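Local coordinates for protein BIFUNCTIONAL PROTEIN Proline utilization A (PutA) (Corynebacterium freiburgense, PDB 5UX5) that oxidises proline to glutamate in two steps, using an FAD-dependent proline dehydrogenase and an NAD-dependent L-glutamate-gamma-semialdehyde dehydrogenase joined in one chain, at residues M333-L338 with V365-E370; S359-S364 with Q391-V396; K504-L509 with M659-V664; A654-M659 with R680-E685. One frame throughout, in Å; residues are numbered along the deposited sequence.

Contact 1 of 4, residues M333-L338 with V365-E370; sequences MMDYIL and VERGVE
R367, in the last turn of helix 354-367, reaches across to D335 and L338 at the end of helix 323-337, and polar bonds dominate the contact. Its chain is extended from CG to NE (chi2 -166°), which carries the guanidinium over to the neighbouring helix. There NH1 bonds to two main-chain carbonyls, D335 O at 2.9 Å and L338 O at 2.8 Å. Both oxygens lie close to the guanidinium plane, yet the two carbonyls are met differently: NH1 sits on a lone pair of D335 O but approaches L338 O from above the carbonyl plane. One nitrogen thus binds two carbonyls at the end of the helix, where the helix dipole would probably favour a positive charge.

The ionic part is a salt bridge from R367 NH2 to D335 OD1, 3.0 Å long. NH1 and NH2 therefore hold D335 end-on, one by its backbone and the other by its carboxylate. The carboxylate and guanidinium planes are 50° apart, and NH2 meets OD1 from above the carboxylate plane. D335 also pairs with R451 through OD2 and with R339 through OD1, while D16 pairs with R367 NE; these charges form a network around the pair.

The apolar part is small: V369 CG2 packs against L338, nearest to L338 CD2 at 3.8 Å, just beyond G368, whose positive phi closes helix 354-367 in a Schellman motif. Together the polar bonds and this packing join the C-terminal ends of two successive helices flanking strand 345-350, as expected for the outer helical layer of the proline dehydrogenase TIM barrel.

Contact 2 of 4, residues S359-S364 with Q391-V396; sequences SAYELS and QAVGTV
Y361 lays one face of its phenol ring over the methyl group of A392, joining two neighbouring outer helices of the proline dehydrogenase TIM barrel. Helix 354-367 carries the tyrosine and helix 383-393 the alanine; strand 373-378 lies between them in sequence. With CG anti to the backbone N (chi1 177°), the ring is directed from its helix toward the last turn of the other.

The methyl makes a CH-pi contact, with A392 CB 3.8 Å from the centroid of the Y361 ring and 22° off the normal. It is offset toward the rim, so its nearest ring carbons include Y361 CE1, 3.6 Å from A392 CB. V393 adds a second apolar contact, meeting the ring obliquely, and its side chain also packs on V375 of strand 373-378. R27 of helix 16-31 also touches the tyrosine side chain.

The contact is small and near the surface, and it rests on van der Waals and CH-pi packing. Helix 383-393 stops immediately afterwards, as G394 takes a positive phi before the chain enters strand 396-403. V393 CG1 comes closest to the ring at Y361 CD1, 3.6 Å away.

Contact 3 of 4, residues K504-L509 with M659-V664; sequences KTVAGL and MSHPDV
H661 presents one face of its imidazole to V506, which approaches from helix 499-511. The histidine CB points toward that helix, and CG lies anti to the backbone N (chi1 -169°), sending the ring out from the loop to meet the valine. Next to CG, ND1 turns back to its own loop and accepts a hydrogen bond from the backbone N of D663, 2.8 Å long and in the ring plane within 12°. Because ND1 is the acceptor, a neutral ring would probably carry its proton on NE2.

Further out, CE1 is the ring atom closest to the valine, with V506 CG1 3.6 Å from H661 CE1. NE2 also faces the branch point, 4.1 Å separating H661 NE2 from V506 CB. The methyl makes a CH-pi contact, V506 CG1 standing 3.8 Å from the centroid of the H661 ring and 17° off its normal. P662 CD covers the opposite face, so the imidazole is held between its own succeeding proline and the helix, while the bond to D663 N restrains its rotation.

The loop is folded as a type I turn from H661 to V664, closed by V664 N to H661 O at 3.2 Å. D663 touches V506 more loosely, through CB. V506 also packs on L587 and I616 of the central sheet. The loop is the return half of a beta-alpha-beta crossover, from helix 653-659 into strand 666-670, within the Rossmann-type NAD-binding fold of the aldehyde dehydrogenase family.

Contact 4 of 4, residues A654-M659 with R680-E685; sequences AGRRLM and RGWKPE. With NAD (nicotinamide-adenine-dinucleotide), chain F.
R656 lies along one face of the W682 indole, and this overlap is the tightly packed part of the contact. Its aliphatic chain, extended from CG to NE (chi2 162°), runs across the ring system: R656 CG sits 3.7 Å from the centroid of the six-membered ring of W682, almost on its normal. The guanidinium follows over the pyrrole half, with R656 CZ 3.6 Å from the centroid of the five-membered ring of W682 and the planes 14° apart, a stacked cation-pi pair.

The edge of the indole is packed more loosely. Here M659 CB is 4.0 Å from W682 CZ3. Bent at chi2 (-49°), the rest of the M659 chain leads away to the adenine of NAD, where M659 CE comes within 3.8 Å of NAD N3A. The adenine also lies against G655, whose CA is 3.5 Å from NAD C2A, while NAD N6A stands at the edge of the indole, 3.5 Å from W682 CH2.

R656 is the exposed member of the group. Since R656 NE and W682 NE1 are both donors, stacking and cation-pi attraction, not a hydrogen bond, join R656 to W682, which probably steadies the indole whose edge borders the adenine.

How the contacts relate
The four contacts form two distant pairs. Contacts 1 and 2 share helix 354-367 in the proline dehydrogenase barrel, with centres 10 Å apart, and are joined by a probable hydrogen bond from V369 N to S364 O, 3.0 Å long. Contacts 3 and 4 share M659 in the aldehyde dehydrogenase part; their centres are 11 Å apart, and K683 NZ probably bonds to H661 O at 3.1 Å. The shared M659 touches NAD, as do other residues of contact 4, while the H661 side chain of contact 3 is about 11 Å from the cofactor. The V393 side chain lies about 13 Å from FAD. Between contacts 1 and 3 the nearest atoms are about 58 Å apart.

Contact 1 of 4, residues M333-L338 with V365-E370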
loop_
_atom_site.group_PDB
_atom_site.type_symbol
_atom_site.label_atom_id
_atom_site.label_comp_id
_atom_site.label_asym_id
_atom_site.label_seq_id
_atom_site.Cartn_x
_atom_site.Cartn_y
_atom_site.Cartn_z
ATOM N N MET A 333 16.678 5.254 -29.578
ATOM C CA MET A 333 17.773 5.666 -28.714
ATOM C C MET A 333 19.122 5.291 -29.306
ATOM O O MET A 333 20.080 6.067 -29.232
ATOM C CB MET A 333 17.600 5.082 -27.317
ATOM C CG MET A 333 16.330 5.558 -26.642
ATOM S SD MET A 333 16.389 5.447 -24.843
ATOM C CE MET A 333 16.661 3.718 -24.633
ATOM N N MET A 334 19.206 4.110 -29.906
ATOM C CA MET A 334 20.405 3.699 -30.624
ATOM C C MET A 334 20.740 4.697 -31.731
ATOM O O MET A 334 21.866 5.208 -31.819
ATOM C CB MET A 334 20.147 2.312 -31.191
ATOM C CG MET A 334 21.224 1.642 -31.902
ATOM S SD MET A 334 20.439 0.127 -32.443
ATOM C CE MET A 334 19.333 0.807 -33.634
ATOM N N ASP A 335 19.742 5.007 -32.555
ATOM C CA ASP A 335 19.882 5.938 -33.663
ATOM C C ASP A 335 20.474 7.268 -33.216
ATOM O O ASP A 335 21.351 7.829 -33.881
ATOM C CB ASP A 335 18.485 6.151 -34.246
ATOM C CG ASP A 335 18.492 6.608 -35.674
ATOM O OD1 ASP A 335 19.248 7.547 -36.018
ATOM O OD2 ASP A 335 17.691 6.025 -36.437
ATOM N N TYR A 336 19.983 7.798 -32.101
ATOM C CA TYR A 336 20.356 9.136 -31.667
ATOM C C TYR A 336 21.806 9.178 -31.193
ATOM O O TYR A 336 22.528 10.153 -31.450
ATOM C CB TYR A 336 19.402 9.572 -30.556
ATOM C CG TYR A 336 19.683 10.907 -29.876
ATOM C CD1 TYR A 336 20.670 11.038 -28.904
ATOM C CD2 TYR A 336 18.892 12.018 -30.149
ATOM C CE1 TYR A 336 20.901 12.255 -28.276
ATOM C CE2 TYR A 336 19.105 13.234 -29.522
ATOM C CZ TYR A 336 20.115 13.352 -28.587
ATOM O OH TYR A 336 20.314 14.573 -27.971
ATOM N N ILE A 337 22.250 8.127 -30.503
ATOM C CA ILE A 337 23.446 8.220 -29.679
ATOM C C ILE A 337 24.669 7.755 -30.464
ATOM O O ILE A 337 25.792 8.204 -30.195
ATOM C CB ILE A 337 23.248 7.419 -28.369
ATOM C CG1 ILE A 337 24.143 7.945 -27.250
ATOM C CG2 ILE A 337 23.474 5.947 -28.580
ATOM C CD1 ILE A 337 23.841 9.362 -26.906
ATOM N N LEU A 338 24.469 6.864 -31.442
ATOM C CA LEU A 338 25.562 6.348 -32.273
ATOM C C LEU A 338 25.862 7.283 -33.453
ATOM O O LEU A 338 25.678 6.950 -34.625
ATOM C CB LEU A 338 25.246 4.944 -32.759
ATOM C CG LEU A 338 25.581 3.846 -31.771
ATOM C CD1 LEU A 338 25.282 2.520 -32.416
ATOM C CD2 LEU A 338 27.046 3.944 -31.347
ATOM N N VAL A 365 29.034 0.954 -38.265
ATOM C CA VAL A 365 29.890 0.864 -39.434
ATOM C C VAL A 365 29.578 1.976 -40.435
ATOM O O VAL A 365 30.490 2.650 -40.920
ATOM C CB VAL A 365 29.751 -0.530 -40.054
ATOM C CG1 VAL A 365 30.513 -0.585 -41.361
ATOM C CG2 VAL A 365 30.269 -1.567 -39.060
ATOM N N GLU A 366 28.294 2.232 -40.715
ATOM C CA GLU A 366 27.935 3.259 -41.694
ATOM C C GLU A 366 28.393 4.642 -41.264
ATOM O O GLU A 366 28.746 5.476 -42.104
ATOM C CB GLU A 366 26.417 3.252 -41.909
ATOM C CG GLU A 366 25.824 4.364 -42.788
ATOM C CD GLU A 366 26.401 4.429 -44.184
ATOM O OE1 GLU A 366 26.422 5.540 -44.761
ATOM O OE2 GLU A 366 26.814 3.372 -44.712
ATOM N N ARG A 367 28.444 4.885 -39.970
ATOM C CA ARG A 367 28.707 6.209 -39.440
ATOM C C ARG A 367 30.108 6.353 -38.900
ATOM O O ARG A 367 30.463 7.445 -38.453
ATOM C CB ARG A 367 27.694 6.554 -38.343
ATOM C CG ARG A 367 26.259 6.463 -38.816
ATOM C CD ARG A 367 25.362 7.122 -37.825
ATOM N NE ARG A 367 23.967 7.113 -38.223
ATOM C CZ ARG A 367 22.969 7.187 -37.349
ATOM N NH1 ARG A 367 23.231 7.256 -36.050
ATOM N NH2 ARG A 367 21.711 7.172 -37.758
ATOM N N GLY A 368 30.885 5.270 -38.881
ATOM C CA GLY A 368 32.256 5.320 -38.403
ATOM C C GLY A 368 32.411 5.509 -36.906
ATOM O O GLY A 368 33.383 6.137 -36.469
ATOM N N VAL A 369 31.480 4.982 -36.104
ATOM C CA VAL A 369 31.551 5.118 -34.650
ATOM C C VAL A 369 31.728 3.752 -33.976
ATOM O O VAL A 369 31.299 3.558 -32.832
ATOM C CB VAL A 369 30.313 5.875 -34.117
ATOM C CG1 VAL A 369 30.236 7.253 -34.757
ATOM C CG2 VAL A 369 28.995 5.085 -34.347
ATOM N N GLU A 370 32.416 2.820 -34.658
ATOM C CA GLU A 370 32.622 1.464 -34.134
ATOM C C GLU A 370 33.273 1.450 -32.752
ATOM O O GLU A 370 33.062 0.508 -31.978
ATOM C CB GLU A 370 33.482 0.636 -35.092
ATOM C CG GLU A 370 32.879 0.364 -36.465
ATOM C CD GLU A 370 33.357 1.329 -37.543
ATOM O OE1 GLU A 370 33.336 0.922 -38.724
ATOM O OE2 GLU A 370 33.774 2.466 -37.214
#

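Contact 2 of 4, residues S359-S364 with Q391-V396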
loop_
_atom_site.group_PDB
_atom_site.type_symbol
_atom_site.label_atom_id
_atom_site.label_comp_id
_atom_site.label_asym_id
_atom_site.label_seq_id
_atom_site.Cartn_x
_atom_site.Cartn_y
_atom_site.Cartn_z
ATOM N N SER A 359 21.306 -3.913 -35.975
ATOM C CA SER A 359 21.079 -2.498 -36.256
ATOM C C SER A 359 22.205 -1.650 -35.701
ATOM O O SER A 359 22.784 -0.815 -36.406
ATOM C CB SER A 359 19.760 -2.041 -35.645
ATOM O OG SER A 359 18.657 -2.545 -36.348
ATOM N N ALA A 360 22.509 -1.829 -34.422
ATOM C CA ALA A 360 23.598 -1.068 -33.832
ATOM C C ALA A 360 24.909 -1.341 -34.565
ATOM O O ALA A 360 25.693 -0.417 -34.818
ATOM C CB ALA A 360 23.702 -1.397 -32.345
ATOM N N TYR A 361 25.148 -2.602 -34.938
ATOM C CA TYR A 361 26.371 -2.935 -35.649
ATOM C C TYR A 361 26.465 -2.132 -36.935
ATOM O O TYR A 361 27.439 -1.404 -37.160
ATOM C CB TYR A 361 26.425 -4.432 -35.960
ATOM C CG TYR A 361 27.657 -4.753 -36.769
ATOM C CD1 TYR A 361 28.931 -4.485 -36.263
ATOM C CD2 TYR A 361 27.562 -5.262 -38.058
ATOM C CE1 TYR A 361 30.072 -4.748 -37.011
ATOM C CE2 TYR A 361 28.707 -5.532 -38.814
ATOM C CZ TYR A 361 29.956 -5.267 -38.285
ATOM O OH TYR A 361 31.088 -5.530 -39.029
ATOM N N GLU A 362 25.428 -2.236 -37.769
ATOM C CA GLU A 362 25.410 -1.599 -39.082
ATOM C C GLU A 362 25.382 -0.080 -38.983
ATOM O O GLU A 362 25.980 0.612 -39.817
ATOM C CB GLU A 362 24.219 -2.108 -39.887
ATOM C CG GLU A 362 24.329 -3.563 -40.314
ATOM C CD GLU A 362 25.522 -3.828 -41.228
ATOM O OE1 GLU A 362 25.901 -5.009 -41.350
ATOM O OE2 GLU A 362 26.049 -2.877 -41.864
ATOM N N LEU A 363 24.679 0.467 -37.994
ATOM C CA LEU A 363 24.754 1.908 -37.789
ATOM C C LEU A 363 26.186 2.335 -37.474
ATOM O O LEU A 363 26.675 3.322 -38.030
ATOM C CB LEU A 363 23.799 2.342 -36.674
ATOM C CG LEU A 363 22.302 2.497 -36.941
ATOM C CD1 LEU A 363 21.574 2.877 -35.642
ATOM C CD2 LEU A 363 22.022 3.525 -38.045
ATOM N N SER A 364 26.880 1.586 -36.601
ATOM C CA SER A 364 28.235 1.964 -36.204
ATOM C C SER A 364 29.180 1.950 -37.394
ATOM O O SER A 364 30.037 2.831 -37.531
ATOM C CB SER A 364 28.750 1.026 -35.113
ATOM O OG SER A 364 28.946 -0.290 -35.611
ATOM N N GLN A 391 33.090 -11.366 -33.462
ATOM C CA GLN A 391 33.914 -11.123 -34.641
ATOM C C GLN A 391 33.514 -9.847 -35.378
ATOM O O GLN A 391 34.360 -9.215 -36.016
ATOM C CB GLN A 391 33.872 -12.329 -35.571
ATOM C CG GLN A 391 34.529 -13.563 -34.983
ATOM C CD GLN A 391 34.297 -14.793 -35.826
ATOM O OE1 GLN A 391 33.517 -14.765 -36.784
ATOM N NE2 GLN A 391 34.992 -15.880 -35.491
ATOM N N ALA A 392 32.247 -9.442 -35.306
ATOM C CA ALA A 392 31.844 -8.206 -35.974
ATOM C C ALA A 392 32.146 -6.995 -35.107
ATOM O O ALA A 392 32.855 -6.076 -35.530
ATOM C CB ALA A 392 30.352 -8.240 -36.322
ATOM N N VAL A 393 31.629 -6.992 -33.878
ATOM C CA VAL A 393 31.639 -5.787 -33.059
ATOM C C VAL A 393 32.914 -5.593 -32.245
ATOM O O VAL A 393 33.162 -4.470 -31.789
ATOM C CB VAL A 393 30.433 -5.763 -32.101
ATOM C CG1 VAL A 393 29.096 -5.792 -32.880
ATOM C CG2 VAL A 393 30.523 -6.909 -31.096
ATOM N N GLY A 394 33.726 -6.638 -32.051
ATOM C CA GLY A 394 34.897 -6.556 -31.188
ATOM C C GLY A 394 34.676 -6.824 -29.698
ATOM O O GLY A 394 35.084 -7.868 -29.179
ATOM N N THR A 395 34.037 -5.889 -28.999
ATOM C CA THR A 395 33.837 -5.969 -27.558
ATOM C C THR A 395 32.485 -6.605 -27.252
ATOM O O THR A 395 31.435 -6.077 -27.638
ATOM C CB THR A 395 33.901 -4.577 -26.921
ATOM O OG1 THR A 395 35.089 -3.901 -27.337
ATOM C CG2 THR A 395 33.879 -4.669 -25.388
ATOM N N VAL A 396 32.503 -7.718 -26.531
ATOM C CA VAL A 396 31.274 -8.320 -26.039
ATOM C C VAL A 396 31.438 -8.548 -24.542
ATOM O O VAL A 396 32.421 -9.156 -24.100
ATOM C CB VAL A 396 30.946 -9.620 -26.788
ATOM C CG1 VAL A 396 29.844 -10.388 -26.077
ATOM C CG2 VAL A 396 30.558 -9.290 -28.199
#

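Contact 3 of 4, residues K504-L509 with M659-V664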
loop_
_atom_site.group_PDB
_atom_site.type_symbol
_atom_site.label_atom_id
_atom_site.label_comp_id
_atom_site.label_asym_id
_atom_site.label_seq_id
_atom_site.Cartn_x
_atom_site.Cartn_y
_atom_site.Cartn_z
ATOM N N LYS A 504 -27.134 26.414 21.887
ATOM C CA LYS A 504 -27.513 27.338 20.823
ATOM C C LYS A 504 -27.141 26.773 19.453
ATOM O O LYS A 504 -27.945 26.799 18.514
ATOM C CB LYS A 504 -26.860 28.704 21.053
ATOM N N THR A 505 -25.928 26.234 19.333
ATOM C CA THR A 505 -25.445 25.711 18.060
ATOM C C THR A 505 -26.199 24.462 17.616
ATOM O O THR A 505 -26.532 24.329 16.435
ATOM C CB THR A 505 -23.955 25.437 18.183
ATOM O OG1 THR A 505 -23.269 26.689 18.350
ATOM C CG2 THR A 505 -23.437 24.734 16.951
ATOM N N VAL A 506 -26.461 23.528 18.539
ATOM C CA VAL A 506 -27.207 22.309 18.206
ATOM C C VAL A 506 -28.597 22.648 17.658
ATOM O O VAL A 506 -29.009 22.151 16.601
ATOM C CB VAL A 506 -27.298 21.384 19.434
ATOM C CG1 VAL A 506 -28.378 20.343 19.234
ATOM C CG2 VAL A 506 -25.975 20.689 19.657
ATOM N N ALA A 507 -29.352 23.479 18.379
ATOM C CA ALA A 507 -30.680 23.856 17.911
ATOM C C ALA A 507 -30.621 24.602 16.584
ATOM O O ALA A 507 -31.511 24.436 15.742
ATOM C CB ALA A 507 -31.391 24.710 18.962
ATOM N N GLY A 508 -29.583 25.413 16.369
ATOM C CA GLY A 508 -29.477 26.135 15.113
ATOM C C GLY A 508 -29.325 25.209 13.923
ATOM O O GLY A 508 -29.880 25.467 12.853
ATOM N N LEU A 509 -28.561 24.119 14.089
ATOM C CA LEU A 509 -28.423 23.140 13.017
ATOM C C LEU A 509 -29.732 22.422 12.721
ATOM O O LEU A 509 -30.049 22.157 11.554
ATOM C CB LEU A 509 -27.344 22.118 13.367
ATOM C CG LEU A 509 -25.960 22.435 12.834
ATOM C CD1 LEU A 509 -25.017 21.279 13.084
ATOM C CD2 LEU A 509 -26.116 22.669 11.360
ATOM N N MET A 659 -22.017 15.465 23.736
ATOM C CA MET A 659 -22.162 14.040 23.460
ATOM C C MET A 659 -23.443 13.474 24.044
ATOM O O MET A 659 -23.942 12.464 23.541
ATOM C CB MET A 659 -20.986 13.235 23.998
ATOM C CG MET A 659 -19.667 13.644 23.445
ATOM S SD MET A 659 -19.627 13.792 21.657
ATOM C CE MET A 659 -17.958 14.463 21.449
ATOM N N SER A 660 -23.954 14.049 25.131
ATOM C CA SER A 660 -25.176 13.535 25.743
ATOM C C SER A 660 -26.425 14.248 25.244
ATOM O O SER A 660 -27.518 14.006 25.771
ATOM C CB SER A 660 -25.114 13.639 27.273
ATOM O OG SER A 660 -25.278 14.981 27.722
ATOM N N HIS A 661 -26.292 15.121 24.258
ATOM C CA HIS A 661 -27.370 16.054 23.984
ATOM C C HIS A 661 -28.639 15.321 23.534
ATOM O O HIS A 661 -28.573 14.384 22.725
ATOM C CB HIS A 661 -26.936 17.083 22.944
ATOM C CG HIS A 661 -27.901 18.206 22.825
ATOM N ND1 HIS A 661 -29.152 18.051 22.256
ATOM C CD2 HIS A 661 -27.848 19.473 23.290
ATOM C CE1 HIS A 661 -29.800 19.197 22.322
ATOM N NE2 HIS A 661 -29.035 20.075 22.954
ATOM N N PRO A 662 -29.810 15.701 24.053
ATOM C CA PRO A 662 -31.043 14.960 23.706
ATOM C C PRO A 662 -31.364 14.964 22.227
ATOM O O PRO A 662 -32.037 14.042 21.776
ATOM C CB PRO A 662 -32.135 15.683 24.494
ATOM C CG PRO A 662 -31.391 16.445 25.578
ATOM C CD PRO A 662 -30.041 16.770 25.040
ATOM N N ASP A 663 -30.894 15.948 21.455
ATOM C CA ASP A 663 -31.202 16.062 20.032
ATOM C C ASP A 663 -30.087 15.557 19.123
ATOM O O ASP A 663 -30.097 15.864 17.926
ATOM C CB ASP A 663 -31.515 17.508 19.655
ATOM C CG ASP A 663 -32.672 18.078 20.446
ATOM O OD1 ASP A 663 -33.662 17.343 20.659
ATOM O OD2 ASP A 663 -32.581 19.262 20.867
ATOM N N VAL A 664 -29.104 14.839 19.651
ATOM C CA VAL A 664 -28.101 14.206 18.805
ATOM C C VAL A 664 -28.549 12.766 18.565
ATOM O O VAL A 664 -28.735 12.004 19.518
ATOM C CB VAL A 664 -26.699 14.284 19.438
ATOM C CG1 VAL A 664 -25.731 13.432 18.698
ATOM C CG2 VAL A 664 -26.216 15.725 19.454
#

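Contact 4 of 4, residues A654-M659 with R680-E685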
loop_
_atom_site.group_PDB
_atom_site.type_symbol
_atom_site.label_atom_id
_atom_site.label_comp_id
_atom_site.label_asym_id
_atom_site.label_seq_id
_atom_site.Cartn_x
_atom_site.Cartn_y
_atom_site.Cartn_z
ATOM N N ALA A 654 -19.067 21.272 28.512
ATOM C CA ALA A 654 -19.543 21.508 27.147
ATOM C C ALA A 654 -19.385 20.273 26.260
ATOM O O ALA A 654 -20.281 19.952 25.467
ATOM C CB ALA A 654 -18.797 22.688 26.535
ATOM N N GLY A 655 -18.275 19.546 26.388
ATOM C CA GLY A 655 -18.142 18.317 25.621
ATOM C C GLY A 655 -19.171 17.279 26.025
ATOM O O GLY A 655 -19.814 16.659 25.177
ATOM N N ARG A 656 -19.351 17.088 27.332
ATOM C CA ARG A 656 -20.335 16.131 27.812
ATOM C C ARG A 656 -21.736 16.542 27.384
ATOM O O ARG A 656 -22.552 15.706 26.974
ATOM C CB ARG A 656 -20.249 16.030 29.339
ATOM C CG ARG A 656 -21.414 15.301 29.943
ATOM C CD ARG A 656 -21.134 14.821 31.349
ATOM N NE ARG A 656 -22.206 13.935 31.809
ATOM C CZ ARG A 656 -22.254 13.407 33.024
ATOM N NH1 ARG A 656 -21.302 13.677 33.908
ATOM N NH2 ARG A 656 -23.242 12.593 33.349
ATOM N N ARG A 657 -22.017 17.837 27.434
ATOM C CA ARG A 657 -23.299 18.334 26.969
ATOM C C ARG A 657 -23.477 18.049 25.482
ATOM O O ARG A 657 -24.580 17.720 25.033
ATOM C CB ARG A 657 -23.401 19.826 27.286
ATOM C CG ARG A 657 -24.668 20.499 26.887
ATOM C CD ARG A 657 -25.866 19.809 27.509
ATOM N NE ARG A 657 -27.105 20.416 27.031
ATOM C CZ ARG A 657 -28.301 19.843 27.080
ATOM N NH1 ARG A 657 -28.449 18.624 27.582
ATOM N NH2 ARG A 657 -29.350 20.499 26.615
ATOM N N LEU A 658 -22.404 18.147 24.696
ATOM C CA LEU A 658 -22.545 17.822 23.281
ATOM C C LEU A 658 -22.788 16.328 23.073
ATOM O O LEU A 658 -23.679 15.940 22.315
ATOM C CB LEU A 658 -21.326 18.286 22.489
ATOM C CG LEU A 658 -21.375 17.910 21.004
ATOM C CD1 LEU A 658 -22.663 18.393 20.407
ATOM C CD2 LEU A 658 -20.258 18.554 20.289
ATOM N N MET A 659 -22.017 15.465 23.736
ATOM C CA MET A 659 -22.162 14.040 23.460
ATOM C C MET A 659 -23.443 13.474 24.044
ATOM O O MET A 659 -23.942 12.464 23.541
ATOM C CB MET A 659 -20.986 13.235 23.998
ATOM C CG MET A 659 -19.667 13.644 23.445
ATOM S SD MET A 659 -19.627 13.792 21.657
ATOM C CE MET A 659 -17.958 14.463 21.449
ATOM N N ARG A 680 -21.660 6.549 26.442
ATOM C CA ARG A 680 -22.927 5.833 26.508
ATOM C C ARG A 680 -23.480 5.846 27.928
ATOM O O ARG A 680 -24.689 5.974 28.121
ATOM C CB ARG A 680 -22.741 4.406 25.985
ATOM C CG ARG A 680 -22.291 4.287 24.533
ATOM C CD ARG A 680 -22.124 2.833 24.171
ATOM N NE ARG A 680 -23.397 2.134 23.979
ATOM C CZ ARG A 680 -23.519 0.822 23.783
ATOM N NH1 ARG A 680 -22.454 0.033 23.789
ATOM N NH2 ARG A 680 -24.715 0.294 23.578
ATOM N N GLY A 681 -22.609 5.770 28.934
ATOM C CA GLY A 681 -23.056 5.928 30.309
ATOM C C GLY A 681 -23.902 7.165 30.532
ATOM O O GLY A 681 -24.813 7.156 31.359
ATOM N N TRP A 682 -23.588 8.260 29.831
ATOM C CA TRP A 682 -24.334 9.510 29.960
ATOM C C TRP A 682 -25.701 9.468 29.296
ATOM O O TRP A 682 -26.536 10.337 29.581
ATOM C CB TRP A 682 -23.578 10.672 29.336
ATOM C CG TRP A 682 -22.265 10.927 29.929
ATOM C CD1 TRP A 682 -21.890 10.640 31.183
ATOM C CD2 TRP A 682 -21.135 11.527 29.284
ATOM N NE1 TRP A 682 -20.592 11.025 31.386
ATOM C CE2 TRP A 682 -20.101 11.575 30.235
ATOM C CE3 TRP A 682 -20.896 12.022 27.992
ATOM C CZ2 TRP A 682 -18.837 12.091 29.947
ATOM C CZ3 TRP A 682 -19.649 12.538 27.700
ATOM C CH2 TRP A 682 -18.631 12.569 28.680
ATOM N N LYS A 683 -25.941 8.508 28.399
ATOM C CA LYS A 683 -27.224 8.384 27.702
ATOM C C LYS A 683 -27.307 6.980 27.110
ATOM O O LYS A 683 -27.062 6.792 25.908
ATOM C CB LYS A 683 -27.363 9.473 26.626
ATOM C CG LYS A 683 -28.514 9.331 25.635
ATOM C CD LYS A 683 -28.545 10.530 24.664
ATOM C CE LYS A 683 -29.362 10.220 23.397
ATOM N NZ LYS A 683 -29.316 11.361 22.435
ATOM N N PRO A 684 -27.590 5.966 27.943
ATOM C CA PRO A 684 -27.394 4.567 27.502
ATOM C C PRO A 684 -28.238 4.144 26.310
ATOM O O PRO A 684 -27.913 3.125 25.690
ATOM C CB PRO A 684 -27.692 3.732 28.756
ATOM C CG PRO A 684 -27.562 4.682 29.914
ATOM C CD PRO A 684 -27.785 6.086 29.401
ATOM N N GLU A 685 -29.290 4.867 25.949
ATOM C CA GLU A 685 -30.065 4.434 24.788
ATOM C C GLU A 685 -29.514 4.966 23.471
ATOM O O GLU A 685 -30.071 4.652 22.413
ATOM C CB GLU A 685 -31.543 4.862 24.918
ATOM C CG GLU A 685 -32.278 4.161 26.064
ATOM C CD GLU A 685 -33.792 4.416 26.082
ATOM O OE1 GLU A 685 -34.437 4.569 25.012
ATOM O OE2 GLU A 685 -34.331 4.513 27.193
HETATM P PA NAD F . -10.352 9.305 23.067
HETATM O O1A NAD F . -11.042 7.904 22.921
HETATM O O2A NAD F . -10.189 9.663 24.582
HETATM O O5B NAD F . -11.254 10.420 22.424
HETATM C C5B NAD F . -11.473 10.536 21.039
HETATM C C4B NAD F . -12.413 11.707 20.754
HETATM O O4B NAD F . -13.481 11.832 21.700
HETATM C C3B NAD F . -11.674 13.008 20.698
HETATM O O3B NAD F . -12.271 13.898 19.823
HETATM C C2B NAD F . -11.820 13.393 22.115
HETATM O O2B NAD F . -11.446 14.695 22.404
HETATM C C1B NAD F . -13.258 13.065 22.360
HETATM N N9A NAD F . -13.581 12.993 23.780
HETATM C C8A NAD F . -13.062 12.111 24.710
HETATM N N7A NAD F . -13.600 12.357 25.922
HETATM C C5A NAD F . -14.507 13.424 25.832
HETATM C C6A NAD F . -15.343 14.088 26.724
HETATM N N6A NAD F . -15.410 13.743 28.123
HETATM N N1A NAD F . -16.116 15.095 26.281
HETATM C C2A NAD F . -16.101 15.487 24.982
HETATM N N3A NAD F . -15.301 14.857 24.077
HETATM C C4A NAD F . -14.506 13.839 24.467
HETATM O O3 NAD F . -8.979 9.203 22.252
HETATM P PN NAD F . -7.541 9.840 22.596
HETATM O O1N NAD F . -7.447 10.507 23.953
HETATM O O2N NAD F . -7.312 10.973 21.640
HETATM O O5D NAD F . -6.491 8.630 22.441
HETATM C C5D NAD F . -6.671 7.496 23.277
HETATM C C4D NAD F . -6.263 6.136 22.703
HETATM O O4D NAD F . -6.978 5.710 21.568
HETATM C C3D NAD F . -4.846 5.958 22.280
HETATM O O3D NAD F . -3.920 6.042 23.299
HETATM C C2D NAD F . -4.961 4.565 21.803
HETATM O O2D NAD F . -4.622 3.699 22.828
HETATM C C1D NAD F . -6.393 4.447 21.333
#